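Local coordinates for protein ATP12 ATPase (Paracoccus denitrificans, PDB 2R31) that probably acts as a chaperone in the assembly of the F1 sector of ATP synthase, at residues Asp121-Trp126 / Leu179-Ala184; Leu131-Arg136 / Pro148-Lys153. All coordinates share one frame; numbering follows the deposited sequence.

Interaction 1: Asp121-Trp126 / Leu179-Ala184; sequences DPLIDW and LILGLA
Ile180 meets Leu123 where the axes of the two helical segments pass 10.1 Å apart at 72°. With CG1 turned beside the backbone N (chi1 -58°), the CG2 branch is the one set toward the first helix, 3.7 Å from Leu123 O. Leu181 leaves its helix on the far side, but CD2 curls back to 4.2 Å from Leu123 CD2, the two leucine side chains crossing at about a right angle. Leu183 offers CB and its carbonyl O to CH2 of the Trp126 ring. Ala184 joins both partners: its CB lies 3.5 Å from Leu123 CD2 and makes an off-centre CH-pi contact with the Trp126 six-membered ring, 4.2 Å from the centroid and 28° off the normal. Trp126 CH2 also reaches Ala184 CA at 3.6 Å. Cut back to an alanine, Trp126 would lose its ring, which is likely to open a gap beside Leu183 and Ala184 and deprive Glu130 of the NE1 bond. No hydrogen bond spans the interface; it is apolar and buried. Helix 110-130 thus packs on the short helix 179-186, with Leu198 of helix 192-199 against Leu123 and Leu181, and Leu154 of helix 148-159 against Ile180 and Leu183.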
loop_
_atom_site.group_PDB
_atom_site.type_symbol
_atom_site.label_atom_id
_atom_site.label_comp_id
_atom_site.label_asym_id
_atom_site.label_seq_id
_atom_site.Cartn_x
_atom_site.Cartn_y
_atom_site.Cartn_z
ATOM N N ASP A 121 -0.677 2.335 -20.979
ATOM C CA ASP A 121 -1.849 1.866 -21.728
ATOM C C ASP A 121 -2.181 0.404 -21.394
ATOM O O ASP A 121 -3.368 0.089 -21.298
ATOM C CB ASP A 121 -1.672 2.069 -23.224
ATOM C CG ASP A 121 -1.764 3.490 -23.713
ATOM O OD1 ASP A 121 -2.099 4.389 -22.920
ATOM O OD2 ASP A 121 -1.451 3.726 -24.905
ATOM N N PRO A 122 -1.224 -0.505 -21.192
ATOM C CA PRO A 122 -1.618 -1.875 -20.815
ATOM C C PRO A 122 -2.369 -1.930 -19.514
ATOM O O PRO A 122 -3.218 -2.808 -19.322
ATOM C CB PRO A 122 -0.291 -2.609 -20.752
ATOM C CG PRO A 122 0.593 -1.880 -21.734
ATOM C CD PRO A 122 0.226 -0.446 -21.517
ATOM N N LEU A 123 -2.066 -1.055 -18.560
ATOM C CA LEU A 123 -2.730 -1.029 -17.281
ATOM C C LEU A 123 -4.123 -0.427 -17.360
ATOM O O LEU A 123 -5.055 -0.915 -16.715
ATOM C CB LEU A 123 -1.848 -0.342 -16.205
ATOM C CG LEU A 123 -0.919 -1.492 -15.665
ATOM C CD1 LEU A 123 0.200 -1.796 -16.526
ATOM C CD2 LEU A 123 -1.427 -1.864 -14.365
ATOM N N ILE A 124 -4.275 0.618 -18.168
ATOM C CA ILE A 124 -5.600 1.129 -18.494
ATOM C C ILE A 124 -6.437 0.002 -19.117
ATOM O O ILE A 124 -7.624 -0.166 -18.769
ATOM C CB ILE A 124 -5.511 2.379 -19.394
ATOM C CG1 ILE A 124 -4.797 3.581 -18.716
ATOM C CG2 ILE A 124 -6.863 2.818 -19.984
ATOM C CD1 ILE A 124 -5.537 4.155 -17.528
ATOM N N ASP A 125 -5.872 -0.728 -20.048
ATOM C CA ASP A 125 -6.606 -1.779 -20.747
ATOM C C ASP A 125 -6.971 -2.900 -19.785
ATOM O O ASP A 125 -8.071 -3.451 -19.843
ATOM C CB ASP A 125 -5.823 -2.348 -21.928
ATOM C CG ASP A 125 -5.541 -1.400 -23.075
ATOM O OD1 ASP A 125 -6.182 -0.323 -23.131
ATOM O OD2 ASP A 125 -4.692 -1.740 -23.925
ATOM N N TRP A 126 -6.069 -3.249 -18.881
ATOM C CA TRP A 126 -6.344 -4.256 -17.849
ATOM C C TRP A 126 -7.550 -3.833 -17.020
ATOM O O TRP A 126 -8.483 -4.605 -16.780
ATOM C CB TRP A 126 -5.114 -4.487 -16.954
ATOM C CG TRP A 126 -5.478 -5.277 -15.754
ATOM C CD1 TRP A 126 -5.662 -6.643 -15.717
ATOM C CD2 TRP A 126 -5.717 -4.781 -14.444
ATOM N NE1 TRP A 126 -6.028 -7.008 -14.453
ATOM C CE2 TRP A 126 -6.062 -5.904 -13.642
ATOM C CE3 TRP A 126 -5.675 -3.505 -13.835
ATOM C CZ2 TRP A 126 -6.369 -5.811 -12.293
ATOM C CZ3 TRP A 126 -5.989 -3.408 -12.500
ATOM C CH2 TRP A 126 -6.328 -4.541 -11.749
ATOM N N LEU A 179 -4.931 4.722 -8.305
ATOM C CA LEU A 179 -5.757 3.577 -7.923
ATOM C C LEU A 179 -5.503 2.395 -8.822
ATOM O O LEU A 179 -5.499 1.255 -8.332
ATOM C CB LEU A 179 -7.255 3.994 -7.958
ATOM C CG LEU A 179 -8.200 2.867 -7.559
ATOM C CD1 LEU A 179 -7.960 2.361 -6.170
ATOM C CD2 LEU A 179 -9.644 3.368 -7.698
ATOM N N ILE A 180 -5.337 2.619 -10.131
ATOM C CA ILE A 180 -5.127 1.488 -11.028
ATOM C C ILE A 180 -3.861 0.715 -10.665
ATOM O O ILE A 180 -3.881 -0.529 -10.641
ATOM C CB ILE A 180 -5.138 1.921 -12.488
ATOM C CG1 ILE A 180 -6.464 2.606 -12.868
ATOM C CG2 ILE A 180 -4.830 0.747 -13.410
ATOM C CD1 ILE A 180 -7.746 1.857 -12.423
ATOM N N LEU A 181 -2.748 1.411 -10.396
ATOM C CA LEU A 181 -1.557 0.667 -10.014
ATOM C C LEU A 181 -1.732 -0.063 -8.715
ATOM O O LEU A 181 -1.242 -1.201 -8.540
ATOM C CB LEU A 181 -0.329 1.581 -9.923
ATOM C CG LEU A 181 0.151 2.215 -11.239
ATOM C CD1 LEU A 181 1.343 3.112 -10.958
ATOM C CD2 LEU A 181 0.493 1.171 -12.279
ATOM N N GLY A 182 -2.432 0.521 -7.730
ATOM C CA GLY A 182 -2.647 -0.189 -6.487
ATOM C C GLY A 182 -3.516 -1.440 -6.659
ATOM O O GLY A 182 -3.200 -2.511 -6.128
ATOM N N LEU A 183 -4.623 -1.283 -7.398
ATOM C CA LEU A 183 -5.477 -2.433 -7.670
ATOM C C LEU A 183 -4.731 -3.500 -8.473
ATOM O O LEU A 183 -4.919 -4.693 -8.247
ATOM C CB LEU A 183 -6.767 -2.031 -8.391
ATOM C CG LEU A 183 -7.728 -1.184 -7.551
ATOM C CD1 LEU A 183 -8.888 -0.735 -8.409
ATOM C CD2 LEU A 183 -8.213 -1.904 -6.333
ATOM N N ALA A 184 -3.880 -3.084 -9.423
ATOM C CA ALA A 184 -3.147 -4.066 -10.218
ATOM C C ALA A 184 -2.214 -4.878 -9.360
ATOM O O ALA A 184 -1.999 -6.075 -9.646
ATOM C CB ALA A 184 -2.406 -3.356 -11.339
#

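Interaction 2: Leu131-Arg136 / Pro148-Lys153; sequences LRAPLR and PVVLLK
Val150, with CG1 anti to its backbone N (chi1 170°) and CG2 anti to the carbonyl carbon, spreads its two methyls along the chain from Ala133 to Leu135. Helix 110-130 ends at Arg132, which takes up the left-handed helical region (phi 54°), and the loop that follows packs on the N-terminal turns of helix 148-159 with no hydrogen bond directly between the segments. The backbones come closest at Ala133 and Val150, whose CA atoms are 5.0 Å apart. Both valine methyls lie against Pro134 O, CG2 the nearer at 3.5 Å. From there Val150 CG2 goes on to the proline ring, 3.8 Å from Pro134 CD, while CG1 turns to Ala133 CB and to Leu135 CD2, the latter at 3.9 Å. Through these contacts the branched side chain engages three consecutive loop residues. The side chains of Pro134 and Leu135 each cross that of the valine obliquely. Leu154, one turn further along the helix, continues the apolar surface beneath Ala133 and Leu135. Toward solvent, Lys153 lies alongside the start of the loop, its CD 3.3 Å from Arg132 O. The like charges of these two residues stay well apart, the arginine side chain leading away. A bend at the last torsion of Lys153 (chi4 133°) leaves NZ 4.0 Å from Arg132 O, and one water bridges them, donating to Arg132 O and accepting from Lys153 NZ, each at 2.7 Å.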
loop_
_atom_site.group_PDB
_atom_site.type_symbol
_atom_site.label_atom_id
_atom_site.label_comp_id
_atom_site.label_asym_id
_atom_site.label_seq_id
_atom_site.Cartn_x
_atom_site.Cartn_y
_atom_site.Cartn_z
ATOM N N LEU A 131 -11.737 -5.182 -14.613
ATOM C CA LEU A 131 -12.572 -4.447 -13.695
ATOM C C LEU A 131 -13.745 -3.775 -14.334
ATOM O O LEU A 131 -14.574 -3.162 -13.636
ATOM C CB LEU A 131 -11.771 -3.415 -12.905
ATOM C CG LEU A 131 -10.511 -3.915 -12.187
ATOM C CD1 LEU A 131 -9.824 -2.758 -11.517
ATOM C CD2 LEU A 131 -10.883 -5.033 -11.262
ATOM N N ARG A 132 -13.874 -3.849 -15.663
ATOM C CA ARG A 132 -14.936 -3.163 -16.408
ATOM C C ARG A 132 -14.899 -1.680 -16.051
ATOM O O ARG A 132 -15.928 -1.003 -15.911
ATOM C CB ARG A 132 -16.307 -3.828 -16.205
ATOM C CG ARG A 132 -16.352 -5.347 -16.401
ATOM C CD ARG A 132 -15.784 -5.754 -17.719
ATOM N NE ARG A 132 -16.523 -6.880 -18.356
ATOM C CZ ARG A 132 -15.872 -7.657 -19.233
ATOM N NH1 ARG A 132 -14.603 -7.366 -19.485
ATOM N NH2 ARG A 132 -16.499 -8.663 -19.827
ATOM N N ALA A 133 -13.695 -1.120 -15.908
ATOM C CA ALA A 133 -13.474 0.256 -15.473
ATOM C C ALA A 133 -12.537 0.990 -16.400
ATOM O O ALA A 133 -11.387 1.283 -16.074
ATOM C CB ALA A 133 -12.966 0.266 -14.045
ATOM N N PRO A 134 -13.010 1.293 -17.617
ATOM C CA PRO A 134 -12.185 2.022 -18.609
ATOM C C PRO A 134 -12.022 3.467 -18.223
ATOM O O PRO A 134 -12.965 4.314 -18.265
ATOM C CB PRO A 134 -12.993 1.860 -19.939
ATOM C CG PRO A 134 -14.409 1.714 -19.483
ATOM C CD PRO A 134 -14.291 0.886 -18.227
ATOM N N LEU A 135 -10.785 3.862 -17.902
ATOM C CA LEU A 135 -10.515 5.265 -17.620
ATOM C C LEU A 135 -10.229 6.018 -18.910
ATOM O O LEU A 135 -9.633 5.508 -19.830
ATOM C CB LEU A 135 -9.276 5.442 -16.749
ATOM C CG LEU A 135 -9.400 5.001 -15.310
ATOM C CD1 LEU A 135 -8.114 5.287 -14.564
ATOM C CD2 LEU A 135 -10.580 5.726 -14.612
ATOM N N ARG A 136 -10.638 7.279 -18.877
ATOM C CA ARG A 136 -10.276 8.231 -19.909
ATOM C C ARG A 136 -8.927 8.832 -19.563
ATOM O O ARG A 136 -8.622 9.042 -18.370
ATOM C CB ARG A 136 -11.362 9.290 -20.001
ATOM C CG ARG A 136 -12.769 8.758 -20.391
ATOM C CD ARG A 136 -13.815 9.840 -20.244
ATOM N NE ARG A 136 -15.146 9.309 -20.602
ATOM C CZ ARG A 136 -16.271 9.899 -20.200
ATOM N NH1 ARG A 136 -16.200 11.003 -19.441
ATOM N NH2 ARG A 136 -17.444 9.394 -20.558
ATOM N N PRO A 148 -19.191 8.665 -14.794
ATOM C CA PRO A 148 -19.702 8.364 -13.454
ATOM C C PRO A 148 -19.854 6.902 -13.155
ATOM O O PRO A 148 -19.718 6.463 -12.010
ATOM C CB PRO A 148 -21.080 9.068 -13.505
ATOM C CG PRO A 148 -21.019 10.132 -14.526
ATOM C CD PRO A 148 -20.048 9.640 -15.549
ATOM N N VAL A 149 -20.186 6.080 -14.166
ATOM C CA VAL A 149 -20.314 4.658 -13.960
ATOM C C VAL A 149 -18.962 3.996 -13.670
ATOM O O VAL A 149 -18.871 3.094 -12.854
ATOM C CB VAL A 149 -20.992 4.013 -15.167
ATOM C CG1 VAL A 149 -20.930 2.498 -15.150
ATOM C CG2 VAL A 149 -22.469 4.467 -15.204
ATOM N N VAL A 150 -17.908 4.477 -14.323
ATOM C CA VAL A 150 -16.559 3.952 -14.059
ATOM C C VAL A 150 -16.127 4.320 -12.651
ATOM O O VAL A 150 -15.542 3.521 -11.919
ATOM C CB VAL A 150 -15.583 4.430 -15.132
ATOM C CG1 VAL A 150 -14.123 4.106 -14.746
ATOM C CG2 VAL A 150 -15.945 3.793 -16.467
ATOM N N LEU A 151 -16.422 5.570 -12.236
ATOM C CA LEU A 151 -16.102 5.978 -10.850
ATOM C C LEU A 151 -16.827 5.103 -9.837
ATOM O O LEU A 151 -16.267 4.696 -8.828
ATOM C CB LEU A 151 -16.415 7.466 -10.646
ATOM C CG LEU A 151 -15.541 8.435 -11.494
ATOM C CD1 LEU A 151 -16.017 9.851 -11.225
ATOM C CD2 LEU A 151 -14.068 8.292 -11.206
ATOM N N LEU A 152 -18.101 4.786 -10.108
ATOM C CA LEU A 152 -18.872 3.864 -9.294
ATOM C C LEU A 152 -18.160 2.506 -9.205
ATOM O O LEU A 152 -17.957 1.921 -8.126
ATOM C CB LEU A 152 -20.299 3.705 -9.842
ATOM C CG LEU A 152 -21.295 2.737 -9.242
ATOM C CD1 LEU A 152 -22.709 3.062 -9.723
ATOM C CD2 LEU A 152 -21.024 1.270 -9.614
ATOM N N LYS A 153 -17.825 1.945 -10.358
ATOM C CA LYS A 153 -17.217 0.613 -10.367
ATOM C C LYS A 153 -15.961 0.590 -9.542
ATOM O O LYS A 153 -15.692 -0.391 -8.822
ATOM C CB LYS A 153 -16.960 0.161 -11.791
ATOM C CG LYS A 153 -18.290 -0.174 -12.521
ATOM C CD LYS A 153 -18.239 -1.158 -13.619
ATOM C CE LYS A 153 -19.632 -1.474 -14.102
ATOM N NZ LYS A 153 -19.933 -1.477 -15.569
HETATM O O HOH W 1 -18.165 0.354 -16.484
#

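Overall arrangement
Interaction 2 is nested within the loop that interaction 1 closes along the chain, and the two centres lie about 12 Å apart, on the same side of the chain's centre. They share one apolar layer. Ile180 CG1 touches Leu135 CD1 at 3.6 Å, and Leu183 CD1 approaches Leu131 CD1 at 3.8 Å. Trp126 CH2 comes within 3.9 Å of the same Leu131 CD1, joining helix 110-130 to its own exit. Segment 131-136 packs against both helix 179-186 and helix 148-159, which also meet each other at Leu154. Burial changes across the layer: interaction 1 is wholly buried, whereas interaction 2 runs out to solvent at Pro134 and Lys153.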